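Local structure of PKD domain (Vibrio anguillarum, 6AEM) at residues A[11-16]-A[22-27]; A[27-32]-A[69-74]; A[38-41]-A[45-48]; A[65-70]-A[75-80]. The protein binds calcium specifically as a polycystic-kidney-disease domain of the protease Epp, though what the domain contributes to the protease is not established. All blocks are in the same frame, centred on the assembly; numbering follows the deposited sequence.

Contact 1: residues A[11-16]-A[22-27]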
loop_
_atom_site.group_PDB
_atom_site.type_symbol
_atom_site.label_atom_id
_atom_site.label_comp_id
_atom_site.label_asym_id
_atom_site.label_seq_id
_atom_site.Cartn_x
_atom_site.Cartn_y
_atom_site.Cartn_z
ATOM N N ASN A 11 -4.424 -5.529 -1.409
ATOM C CA ASN A 11 -5.388 -4.517 -1.807
ATOM C C ASN A 11 -5.474 -3.440 -0.746
ATOM O O ASN A 11 -5.178 -3.673 0.421
ATOM C CB ASN A 11 -6.768 -5.110 -2.031
ATOM C CG ASN A 11 -7.693 -4.137 -2.697
ATOM O OD1 ASN A 11 -7.259 -3.205 -3.390
ATOM N ND2 ASN A 11 -8.978 -4.337 -2.499
ATOM N N PHE A 12 -5.900 -2.253 -1.182
ATOM C CA PHE A 12 -5.966 -1.095 -0.308
ATOM C C PHE A 12 -6.837 -0.037 -0.960
ATOM O O PHE A 12 -7.152 -0.106 -2.148
ATOM C CB PHE A 12 -4.552 -0.572 0.032
ATOM C CG PHE A 12 -3.786 -0.040 -1.165
ATOM C CD1 PHE A 12 -3.852 1.308 -1.499
ATOM C CD2 PHE A 12 -2.985 -0.875 -1.932
ATOM C CE1 PHE A 12 -3.156 1.805 -2.608
ATOM C CE2 PHE A 12 -2.284 -0.386 -3.008
ATOM C CZ PHE A 12 -2.372 0.953 -3.341
ATOM N N GLU A 13 -7.176 0.961 -0.160
ATOM C CA GLU A 13 -7.823 2.175 -0.604
ATOM C C GLU A 13 -7.117 3.323 0.079
ATOM O O GLU A 13 -6.704 3.203 1.233
ATOM C CB GLU A 13 -9.273 2.141 -0.176
ATOM C CG GLU A 13 -10.086 3.385 -0.476
ATOM C CD GLU A 13 -11.566 3.229 -0.102
ATOM O OE1 GLU A 13 -12.032 2.090 0.064
ATOM O OE2 GLU A 13 -12.330 4.249 0.019
ATOM N N LEU A 14 -7.020 4.450 -0.620
ATOM C CA LEU A 14 -6.389 5.642 -0.073
ATOM C C LEU A 14 -7.418 6.699 0.288
ATOM O O LEU A 14 -8.408 6.892 -0.420
ATOM C CB LEU A 14 -5.394 6.237 -1.069
ATOM C CG LEU A 14 -4.315 5.245 -1.500
ATOM C CD1 LEU A 14 -3.432 5.875 -2.561
ATOM C CD2 LEU A 14 -3.498 4.820 -0.306
ATOM N N LYS A 15 -7.136 7.393 1.374
ATOM C CA LYS A 15 -7.908 8.539 1.817
ATOM C C LYS A 15 -7.011 9.760 1.693
ATOM O O LYS A 15 -5.961 9.831 2.347
ATOM C CB LYS A 15 -8.357 8.318 3.265
ATOM C CG LYS A 15 -8.994 9.512 3.964
ATOM C CD LYS A 15 -9.560 9.022 5.281
ATOM C CE LYS A 15 -10.066 10.093 6.216
ATOM N NZ LYS A 15 -10.483 9.404 7.478
ATOM N N THR A 16 -7.388 10.696 0.824
ATOM C CA THR A 16 -6.582 11.890 0.628
ATOM C C THR A 16 -7.227 13.093 1.313
ATOM O O THR A 16 -8.454 13.214 1.392
ATOM C CB THR A 16 -6.330 12.194 -0.853
ATOM O OG1 THR A 16 -7.557 12.525 -1.512
ATOM C CG2 THR A 16 -5.686 11.005 -1.545
ATOM N N SER A 22 -3.833 8.642 3.831
ATOM C CA SER A 22 -3.896 7.515 4.753
ATOM C C SER A 22 -4.332 6.282 3.974
ATOM O O SER A 22 -5.120 6.374 3.036
ATOM C CB SER A 22 -4.924 7.774 5.891
ATOM O OG SER A 22 -4.495 8.768 6.801
ATOM N N ALA A 23 -3.818 5.121 4.358
ATOM C CA ALA A 23 -4.146 3.873 3.682
ATOM C C ALA A 23 -5.092 3.037 4.532
ATOM O O ALA A 23 -4.887 2.880 5.744
ATOM C CB ALA A 23 -2.885 3.065 3.402
ATOM N N PHE A 24 -6.107 2.487 3.874
ATOM C CA PHE A 24 -6.935 1.437 4.443
ATOM C C PHE A 24 -6.451 0.172 3.763
ATOM O O PHE A 24 -6.527 0.066 2.546
ATOM C CB PHE A 24 -8.433 1.645 4.153
ATOM C CG PHE A 24 -8.971 3.001 4.533
ATOM C CD1 PHE A 24 -8.744 3.519 5.776
ATOM C CD2 PHE A 24 -9.738 3.742 3.626
ATOM C CE1 PHE A 24 -9.247 4.760 6.120
ATOM C CE2 PHE A 24 -10.246 4.985 3.979
ATOM C CZ PHE A 24 -9.983 5.476 5.209
ATOM N N ASN A 25 -6.005 -0.785 4.549
ATOM C CA ASN A 25 -5.359 -1.972 4.006
ATOM C C ASN A 25 -6.360 -3.126 4.017
ATOM O O ASN A 25 -6.858 -3.513 5.074
ATOM C CB ASN A 25 -4.117 -2.333 4.819
ATOM C CG ASN A 25 -3.210 -3.309 4.073
ATOM O OD1 ASN A 25 -3.666 -4.102 3.240
ATOM N ND2 ASN A 25 -1.918 -3.236 4.338
ATOM N N TYR A 26 -6.684 -3.638 2.842
ATOM C CA TYR A 26 -7.625 -4.742 2.709
ATOM C C TYR A 26 -6.929 -6.054 2.382
ATOM O O TYR A 26 -7.577 -6.999 1.911
ATOM C CB TYR A 26 -8.650 -4.417 1.619
ATOM C CG TYR A 26 -9.353 -3.082 1.782
ATOM C CD1 TYR A 26 -9.636 -2.554 3.049
ATOM C CD2 TYR A 26 -9.753 -2.358 0.683
ATOM C CE1 TYR A 26 -10.304 -1.339 3.203
ATOM C CE2 TYR A 26 -10.417 -1.142 0.824
ATOM C CZ TYR A 26 -10.674 -0.644 2.085
ATOM O OH TYR A 26 -11.339 0.561 2.246
ATOM N N SER A 27 -5.609 -6.105 2.540
ATOM C CA SER A 27 -4.824 -7.282 2.179
ATOM C C SER A 27 -5.064 -8.411 3.170
ATOM O O SER A 27 -5.266 -8.190 4.372
ATOM C CB SER A 27 -3.338 -6.935 2.117
ATOM O OG SER A 27 -3.057 -5.859 1.216
#
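Glu13 reaches across the hairpin to Tyr26 with its chain fully extended, and Tyr26 OH donates to Glu13 OE1 at 2.8 Å. The hydroxyl comes to that oxygen from well above the carboxylate plane, 53° out of it, while OE1 itself lies at the edge of the phenol ring; the two flat groups stand steeply to each other, 77° apart. Glu13 CB packs on Tyr26 CE2 at 3.6 Å. One face of the ring has Phe24 O centred over it, 4.0 Å above the plane, the same oxygen that accepts Glu13 N. Further along, the extended Lys15 passes the Phe24 ring with CD 3.6 Å from CZ.

On the other side of the sheet Leu14 CD2 meets Ala23 CB at 4.1 Å. The Phe12 torsion (chi1 65°) leads its ring away from 22-27 to pack edge-to-face with Trp39 in the core. At the end of strand 20-25, Asn25 OD1 accepts Ser27 N at 2.9 Å in an Asx turn, and Ser27 OG takes Asn11 N at 3.0 Å; in one of its two conformers Asn11 OD1 is bound by Arg80. The hairpin is therefore two-sided: a mostly apolar face of Phe12, Leu14 and Ala23, with Asn25 among them, is turned to the other sheet, and on the exposed face a charged-to-neutral bond fixes the Tyr26 hydroxyl against the Glu13 carboxylate.

Contact 2: residues A[27-32]-A[69-74]. With CA (calcium ion), chain C; ZN (zinc ion), chain D.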
loop_
_atom_site.group_PDB
_atom_site.type_symbol
_atom_site.label_atom_id
_atom_site.label_comp_id
_atom_site.label_asym_id
_atom_site.label_seq_id
_atom_site.Cartn_x
_atom_site.Cartn_y
_atom_site.Cartn_z
ATOM N N SER A 27 -5.609 -6.105 2.540
ATOM C CA SER A 27 -4.824 -7.282 2.179
ATOM C C SER A 27 -5.064 -8.411 3.170
ATOM O O SER A 27 -5.266 -8.190 4.372
ATOM C CB SER A 27 -3.338 -6.935 2.117
ATOM O OG SER A 27 -3.057 -5.859 1.216
ATOM N N HIS A 28 -5.006 -9.631 2.671
ATOM C CA HIS A 28 -5.268 -10.803 3.501
ATOM C C HIS A 28 -4.778 -12.027 2.756
ATOM O O HIS A 28 -4.548 -11.989 1.551
ATOM C CB HIS A 28 -6.779 -10.930 3.838
ATOM C CG HIS A 28 -7.643 -11.079 2.631
ATOM N ND1 HIS A 28 -7.935 -10.034 1.783
ATOM C CD2 HIS A 28 -8.245 -12.169 2.103
ATOM C CE1 HIS A 28 -8.683 -10.478 0.791
ATOM N NE2 HIS A 28 -8.893 -11.769 0.964
ATOM N N ASP A 29 -4.649 -13.123 3.495
ATOM C CA ASP A 29 -4.294 -14.422 2.925
ATOM C C ASP A 29 -5.458 -15.379 3.184
ATOM O O ASP A 29 -5.838 -15.599 4.337
ATOM C CB ASP A 29 -2.994 -14.929 3.557
ATOM C CG ASP A 29 -2.377 -16.106 2.818
ATOM O OD1 ASP A 29 -2.501 -16.160 1.589
ATOM O OD2 ASP A 29 -1.726 -16.949 3.464
ATOM N N GLU A 30 -6.002 -15.968 2.111
ATOM C CA GLU A 30 -7.204 -16.799 2.226
ATOM C C GLU A 30 -6.957 -18.065 3.027
ATOM O O GLU A 30 -7.902 -18.602 3.627
ATOM C CB GLU A 30 -7.706 -17.265 0.846
ATOM C CG GLU A 30 -7.963 -16.222 -0.244
ATOM C CD GLU A 30 -9.090 -15.254 0.104
ATOM O OE1 GLU A 30 -9.450 -15.207 1.281
ATOM O OE2 GLU A 30 -9.635 -14.584 -0.809
ATOM N N ASP A 31 -5.723 -18.582 3.000
ATOM C CA ASP A 31 -5.378 -19.872 3.581
ATOM C C ASP A 31 -4.244 -19.762 4.595
ATOM O O ASP A 31 -3.565 -20.756 4.852
ATOM C CB ASP A 31 -5.009 -20.895 2.494
ATOM C CG ASP A 31 -3.779 -20.514 1.693
ATOM O OD1 ASP A 31 -3.307 -19.367 1.799
ATOM O OD2 ASP A 31 -3.318 -21.381 0.917
ATOM N N GLY A 32 -3.898 -18.567 5.029
ATOM C CA GLY A 32 -2.812 -18.416 5.982
ATOM C C GLY A 32 -2.823 -17.052 6.625
ATOM O O GLY A 32 -3.890 -16.499 6.919
ATOM N N THR A 69 3.415 -10.322 1.868
ATOM C CA THR A 69 4.027 -11.653 1.920
ATOM C C THR A 69 3.255 -12.532 2.902
ATOM O O THR A 69 2.931 -12.077 4.000
ATOM C CB THR A 69 5.511 -11.545 2.394
ATOM O OG1 THR A 69 6.217 -10.621 1.543
ATOM C CG2 THR A 69 6.232 -12.878 2.357
ATOM N N ASP A 70 3.016 -13.797 2.540
ATOM C CA ASP A 70 2.310 -14.718 3.424
ATOM C C ASP A 70 3.291 -15.580 4.235
ATOM O O ASP A 70 4.515 -15.434 4.165
ATOM C CB ASP A 70 1.219 -15.522 2.703
ATOM C CG ASP A 70 1.750 -16.677 1.846
ATOM O OD1 ASP A 70 2.974 -17.006 1.888
ATOM O OD2 ASP A 70 0.898 -17.248 1.104
ATOM N N ASP A 71 2.721 -16.456 5.067
ATOM C CA ASP A 71 3.451 -17.318 6.005
ATOM C C ASP A 71 4.325 -18.351 5.317
ATOM O O ASP A 71 5.170 -18.959 5.983
ATOM C CB ASP A 71 2.471 -18.019 6.963
ATOM C CG ASP A 71 1.397 -18.804 6.228
ATOM O OD1 ASP A 71 0.528 -18.203 5.578
ATOM O OD2 ASP A 71 1.423 -20.039 6.333
ATOM N N LYS A 72 4.140 -18.550 4.006
ATOM C CA LYS A 72 4.980 -19.450 3.213
ATOM C C LYS A 72 5.986 -18.709 2.336
ATOM O O LYS A 72 6.782 -19.347 1.620
ATOM C CB LYS A 72 4.095 -20.363 2.354
ATOM C CG LYS A 72 3.067 -21.143 3.136
ATOM C CD LYS A 72 3.700 -22.153 4.044
ATOM C CE LYS A 72 2.626 -23.012 4.724
ATOM N NZ LYS A 72 3.200 -23.734 5.879
ATOM N N GLY A 73 5.979 -17.375 2.365
ATOM C CA GLY A 73 6.880 -16.573 1.570
ATOM C C GLY A 73 6.346 -16.172 0.214
ATOM O O GLY A 73 7.050 -15.496 -0.527
ATOM N N ALA A 74 5.101 -16.503 -0.098
ATOM C CA ALA A 74 4.518 -16.069 -1.359
ATOM C C ALA A 74 4.145 -14.594 -1.274
ATOM O O ALA A 74 3.833 -14.077 -0.200
ATOM C CB ALA A 74 3.279 -16.880 -1.714
HETATM CA CA CA C . -1.238 -18.292 1.478
HETATM ZN ZN ZN D . -10.359 -12.915 0.068
HETATM O O HOH W 1 -0.889 -21.534 6.093
HETATM O O HOH W 2 -0.288 -19.461 3.329
#
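Asp29 and Asp70 meet across a calcium ion. Asp29 grips it with both carboxylate oxygens, OD1 lying 2.5 Å from the metal; Asp70 gives one, OD2, and Asp31 gives OD1, each of these two 2.4 Å from the calcium. One water, Asn5 OD1 and Gln6 O bring the shell to seven oxygens. The carboxylate planes of Asp29 and Asp70 are turned 53° apart, with Asp29 OD2 3.4 Å from Asp70 CB. No direct hydrogen bond joins the two segments; the metal holds three acidic side chains together, and its charge probably offsets theirs.

A second shell positions the water and Asp70. The calcium-bound water donates to Asp71 OD1 at 2.7 Å, and that oxygen also accepts from Glu33 N. Asp70 CG lies between its backbone N and carbonyl carbon (chi1 77°), which sets OD2 on the metal and turns OD1 back into its own turn. There OD1 accepts Lys72 N and Ala74 N from opposite faces of the carboxylate plane, the former bond at 2.9 Å completing an Asx turn. Both segments fold into type I turns, Asp29 to Gly32 and Asp70 to Gly73.

On the far side of 27-32, a zinc ion is bound by His28 NE2 at 2.1 Å and by Glu30 OE2; Tyr26 O holds His28 ND1. The calcium site lies at one end of the immunoglobulin-like β-sandwich of this PKD domain, where it ties the N-terminal segment to the loop 27-32 and the end of strand 60-70.

Contact 3: residues A[38-41]-A[45-48]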
loop_
_atom_site.group_PDB
_atom_site.type_symbol
_atom_site.label_atom_id
_atom_site.label_comp_id
_atom_site.label_asym_id
_atom_site.label_seq_id
_atom_site.Cartn_x
_atom_site.Cartn_y
_atom_site.Cartn_z
ATOM N N ALA A 38 5.133 -4.006 2.327
ATOM C CA ALA A 38 6.145 -3.139 1.732
ATOM C C ALA A 38 5.436 -2.126 0.841
ATOM O O ALA A 38 4.929 -2.476 -0.231
ATOM C CB ALA A 38 7.178 -3.933 0.941
ATOM N N TRP A 39 5.434 -0.864 1.274
ATOM C CA TRP A 39 4.807 0.221 0.542
ATOM C C TRP A 39 5.843 1.095 -0.153
ATOM O O TRP A 39 6.895 1.415 0.410
ATOM C CB TRP A 39 4.048 1.156 1.472
ATOM C CG TRP A 39 2.849 0.609 2.153
ATOM C CD1 TRP A 39 2.807 -0.058 3.352
ATOM C CD2 TRP A 39 1.488 0.718 1.722
ATOM N NE1 TRP A 39 1.513 -0.357 3.697
ATOM C CE2 TRP A 39 0.686 0.081 2.691
ATOM C CE3 TRP A 39 0.877 1.267 0.592
ATOM C CZ2 TRP A 39 -0.702 0.019 2.572
ATOM C CZ3 TRP A 39 -0.470 1.175 0.453
ATOM C CH2 TRP A 39 -1.261 0.568 1.439
ATOM N N ASP A 40 5.507 1.529 -1.366
ATOM C CA ASP A 40 6.258 2.554 -2.083
ATOM C C ASP A 40 5.237 3.632 -2.430
ATOM O O ASP A 40 4.260 3.348 -3.130
ATOM C CB ASP A 40 6.882 1.939 -3.343
ATOM C CG ASP A 40 7.676 2.941 -4.188
ATOM O OD1 ASP A 40 7.612 4.160 -3.928
ATOM O OD2 ASP A 40 8.339 2.481 -5.168
ATOM N N PHE A 41 5.449 4.850 -1.935
ATOM C CA PHE A 41 4.469 5.910 -2.113
ATOM C C PHE A 41 4.626 6.653 -3.433
ATOM O O PHE A 41 3.839 7.565 -3.716
ATOM C CB PHE A 41 4.504 6.896 -0.947
ATOM C CG PHE A 41 4.271 6.258 0.388
ATOM C CD1 PHE A 41 3.294 5.279 0.578
ATOM C CD2 PHE A 41 5.046 6.619 1.460
ATOM C CE1 PHE A 41 3.098 4.685 1.843
ATOM C CE2 PHE A 41 4.847 6.040 2.709
ATOM C CZ PHE A 41 3.873 5.070 2.893
ATOM N N GLN A 45 9.554 7.757 -1.046
ATOM C CA GLN A 45 9.336 7.344 0.328
ATOM C C GLN A 45 8.658 5.978 0.373
ATOM O O GLN A 45 7.808 5.660 -0.470
ATOM C CB GLN A 45 8.493 8.385 1.076
ATOM C CG GLN A 45 9.165 9.750 1.203
ATOM C CD GLN A 45 10.338 9.695 2.133
ATOM O OE1 GLN A 45 11.489 9.881 1.711
ATOM N NE2 GLN A 45 10.071 9.372 3.406
ATOM N N MET A 46 9.057 5.175 1.356
ATOM C CA MET A 46 8.628 3.791 1.490
ATOM C C MET A 46 8.283 3.513 2.952
ATOM O O MET A 46 8.618 4.292 3.850
ATOM C CB MET A 46 9.715 2.833 0.962
ATOM C CG MET A 46 9.966 2.952 -0.565
ATOM S SD MET A 46 11.239 1.894 -1.296
ATOM C CE MET A 46 12.618 2.289 -0.251
ATOM N N SER A 47 7.594 2.393 3.203
ATOM C CA SER A 47 7.153 2.037 4.557
ATOM C C SER A 47 6.941 0.532 4.689
ATOM O O SER A 47 6.568 -0.138 3.725
ATOM C CB SER A 47 5.861 2.783 4.948
ATOM O OG SER A 47 5.420 2.381 6.243
ATOM N N SER A 48 7.192 0.019 5.900
ATOM C CA SER A 48 6.866 -1.363 6.232
ATOM C C SER A 48 5.666 -1.464 7.171
ATOM O O SER A 48 5.359 -2.557 7.661
ATOM C CB SER A 48 8.079 -2.079 6.820
ATOM O OG SER A 48 8.494 -1.421 7.994
#
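Ser47 O receives the backbone N of Trp39 at 2.8 Å in an almost straight bond, 174° at the hydrogen, and the same oxygen lies at the edge of the indole, near its plane. This is the centre of a β-hairpin in which the short strand 46-47 is one edge strand of the four-stranded sheet of the domain, next to strand 34-40. Ser47 N returns the bond to Trp39 O, and Phe41 N donates to Gln45 O at 2.9 Å where the chain leaves the strand toward the turn.

Trp39 and Ser47 form the hydrogen-bonded pair and point to the same face, into the sandwich. With CG beside its backbone N (chi1 -67°), Trp39 brings the CD1 edge of the indole to Ser47 O, 3.8 Å away, and carries the six-membered part to the core, where the side chain packs on Leu66 and Val64. Phe41 also bends back over the hairpin: its CD2 is 3.9 Å from Gln45 CB, and its ring stacks with Trp54, so the last residue before the turn is tied into the opposite sheet.

Asp40 and Met46 are the non-hydrogen-bonded pair on the outward face. Met46 CG runs 4.0 Å from Asp40 CA, while the Asp40 carboxylate turns to its own loop, OD1 accepting Gly42 N. Ser47 OG points away from its own backbone N (chi1 178°) and accepts Glu49 N, while Ser47 CB rests against Phe41 CZ at 3.7 Å.

Contact 4: residues A[65-70]-A[75-80]. With CA (calcium ion), chain C.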
loop_
_atom_site.group_PDB
_atom_site.type_symbol
_atom_site.label_atom_id
_atom_site.label_comp_id
_atom_site.label_asym_id
_atom_site.label_seq_id
_atom_site.Cartn_x
_atom_site.Cartn_y
_atom_site.Cartn_z
ATOM N N SER A 65 2.319 1.672 -4.363
ATOM C CA SER A 65 2.459 0.232 -4.490
ATOM C C SER A 65 2.498 -0.438 -3.126
ATOM O O SER A 65 3.127 0.076 -2.191
ATOM C CB SER A 65 3.790 -0.085 -5.171
ATOM O OG SER A 65 3.884 0.507 -6.443
ATOM N N LEU A 66 1.833 -1.599 -3.032
ATOM C CA LEU A 66 1.880 -2.406 -1.822
ATOM C C LEU A 66 2.197 -3.839 -2.205
ATOM O O LEU A 66 1.463 -4.451 -2.999
ATOM C CB LEU A 66 0.546 -2.394 -1.073
ATOM C CG LEU A 66 0.429 -3.372 0.106
ATOM C CD1 LEU A 66 1.448 -3.065 1.185
ATOM C CD2 LEU A 66 -1.004 -3.351 0.634
ATOM N N THR A 67 3.248 -4.383 -1.590
ATOM C CA THR A 67 3.569 -5.802 -1.693
ATOM C C THR A 67 3.355 -6.447 -0.334
ATOM O O THR A 67 3.803 -5.912 0.687
ATOM C CB THR A 67 5.011 -6.043 -2.163
ATOM O OG1 THR A 67 5.193 -5.380 -3.415
ATOM C CG2 THR A 67 5.317 -7.542 -2.328
ATOM N N VAL A 68 2.634 -7.569 -0.324
ATOM C CA VAL A 68 2.432 -8.335 0.907
ATOM C C VAL A 68 3.018 -9.730 0.747
ATOM O O VAL A 68 3.069 -10.261 -0.360
ATOM C CB VAL A 68 0.952 -8.379 1.365
ATOM C CG1 VAL A 68 0.410 -6.993 1.591
ATOM C CG2 VAL A 68 0.085 -9.150 0.357
ATOM N N THR A 69 3.415 -10.322 1.868
ATOM C CA THR A 69 4.027 -11.653 1.920
ATOM C C THR A 69 3.255 -12.532 2.902
ATOM O O THR A 69 2.931 -12.077 4.000
ATOM C CB THR A 69 5.511 -11.545 2.394
ATOM O OG1 THR A 69 6.217 -10.621 1.543
ATOM C CG2 THR A 69 6.232 -12.878 2.357
ATOM N N ASP A 70 3.016 -13.797 2.540
ATOM C CA ASP A 70 2.310 -14.718 3.424
ATOM C C ASP A 70 3.291 -15.580 4.235
ATOM O O ASP A 70 4.515 -15.434 4.165
ATOM C CB ASP A 70 1.219 -15.522 2.703
ATOM C CG ASP A 70 1.750 -16.677 1.846
ATOM O OD1 ASP A 70 2.974 -17.006 1.888
ATOM O OD2 ASP A 70 0.898 -17.248 1.104
ATOM N N THR A 75 4.167 -13.910 -2.425
ATOM C CA THR A 75 3.926 -12.474 -2.478
ATOM C C THR A 75 2.903 -12.108 -3.543
ATOM O O THR A 75 2.560 -12.892 -4.416
ATOM C CB THR A 75 5.217 -11.682 -2.759
ATOM O OG1 THR A 75 5.752 -12.063 -4.034
ATOM C CG2 THR A 75 6.286 -11.992 -1.716
ATOM N N ASN A 76 2.401 -10.877 -3.424
ATOM C CA ASN A 76 1.625 -10.269 -4.491
ATOM C C ASN A 76 1.744 -8.764 -4.307
ATOM O O ASN A 76 1.889 -8.279 -3.175
ATOM C CB ASN A 76 0.147 -10.689 -4.527
ATOM C CG ASN A 76 -0.152 -11.787 -5.578
ATOM O OD1 ASN A 76 0.381 -11.815 -6.708
ATOM N ND2 ASN A 76 -1.062 -12.688 -5.205
ATOM N N THR A 77 1.641 -8.056 -5.420
ATOM C CA THR A 77 1.772 -6.603 -5.446
ATOM C C THR A 77 0.548 -6.019 -6.130
ATOM O O THR A 77 0.179 -6.445 -7.220
ATOM C CB THR A 77 3.039 -6.146 -6.207
ATOM O OG1 THR A 77 4.191 -6.718 -5.598
ATOM C CG2 THR A 77 3.171 -4.612 -6.272
ATOM N N THR A 78 -0.010 -4.982 -5.525
ATOM C CA THR A 78 -1.089 -4.191 -6.121
ATOM C C THR A 78 -0.685 -2.732 -6.088
ATOM O O THR A 78 -0.138 -2.270 -5.094
ATOM C CB THR A 78 -2.434 -4.444 -5.452
ATOM O OG1 THR A 78 -2.801 -5.804 -5.691
ATOM C CG2 THR A 78 -3.506 -3.502 -5.995
ATOM N N THR A 79 -0.936 -2.022 -7.187
ATOM C CA THR A 79 -0.614 -0.596 -7.243
ATOM C C THR A 79 -1.846 0.195 -7.659
ATOM O O THR A 79 -2.712 -0.311 -8.354
ATOM C CB THR A 79 0.566 -0.248 -8.179
ATOM O OG1 THR A 79 0.140 -0.259 -9.549
ATOM C CG2 THR A 79 1.736 -1.223 -8.008
ATOM N N ARG A 80 -1.897 1.475 -7.280
ATOM C CA ARG A 80 -2.987 2.369 -7.671
ATOM C C ARG A 80 -2.413 3.766 -7.875
ATOM O O ARG A 80 -1.623 4.233 -7.055
ATOM C CB ARG A 80 -4.088 2.476 -6.617
ATOM C CG ARG A 80 -4.736 1.181 -6.208
ATOM C CD ARG A 80 -5.835 1.513 -5.158
ATOM N NE ARG A 80 -6.669 0.346 -4.906
ATOM C CZ ARG A 80 -7.574 -0.117 -5.745
ATOM N NH1 ARG A 80 -7.872 0.540 -6.855
ATOM N NH2 ARG A 80 -8.233 -1.220 -5.409
HETATM CA CA CA C . -1.238 -18.292 1.478
HETATM O O HOH W 2 -0.288 -19.461 3.329
#
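The flat groups that meet here are backbone peptides, joined at their edges: Val68 N reaches Asn76 O at 3.0 Å, with Asn76 N answering to Val68 O, and Leu66 and Thr78 exchange the same pair of bonds. One face of the two strands carries Ser65, Thr67, Thr69, Thr75, Thr77 and Thr79; the other carries Leu66, Val68, Asn76 and Thr78.

On the first face Thr67 OG1 and Thr77 OG1 share a hydrogen bond of 2.7 Å. Both place the hydroxyl beside the backbone N (chi1 -57° and -58°), and the two side chains cross so that each oxygen also has the partner's methyl 3.6 Å away, Thr67 OG1 against Thr77 CG2. Thr69 and Thr75 instead lie side by side, Thr69 OG1 3.5 Å from Thr75 CG2.

On the inner face Leu66 packs on Ser27 and Val68 on Tyr37. The polar ends there bind the chain ahead of strand 12-17: Asn76 ND2 holds Pro8 O and Thr78 OG1 holds Ala10 O, while Arg80 NE donates to Phe12 O at the start of that strand, in the other sheet. This is a regular antiparallel β-hairpin at the edge of the sandwich, its turn adjoining the calcium site of the PKD domain.

Overall arrangement
The four contacts span both sheets of one β-sandwich. Contact 1 is the hairpin of strands 12-17 and 20-25 in the three-stranded sheet; contacts 3 and 4 belong to the four-stranded one, where neighbouring strands 34-40 and 60-70 join them, their centres about 11 Å apart. Contacts 1 and 3 meet in the core between the sheets. Contact 2 comes off the end of contact 1 at Ser27 and reaches the end of strand 60-70, sharing Thr69 and Asp70 with contact 4; contact 3 falls between its segments in sequence. The centre of contact 2 lies about 18 Å from that of contact 1, and its calcium links the 27-32 crossover between the sheets to the end of strand 60-70, at one end of the sandwich.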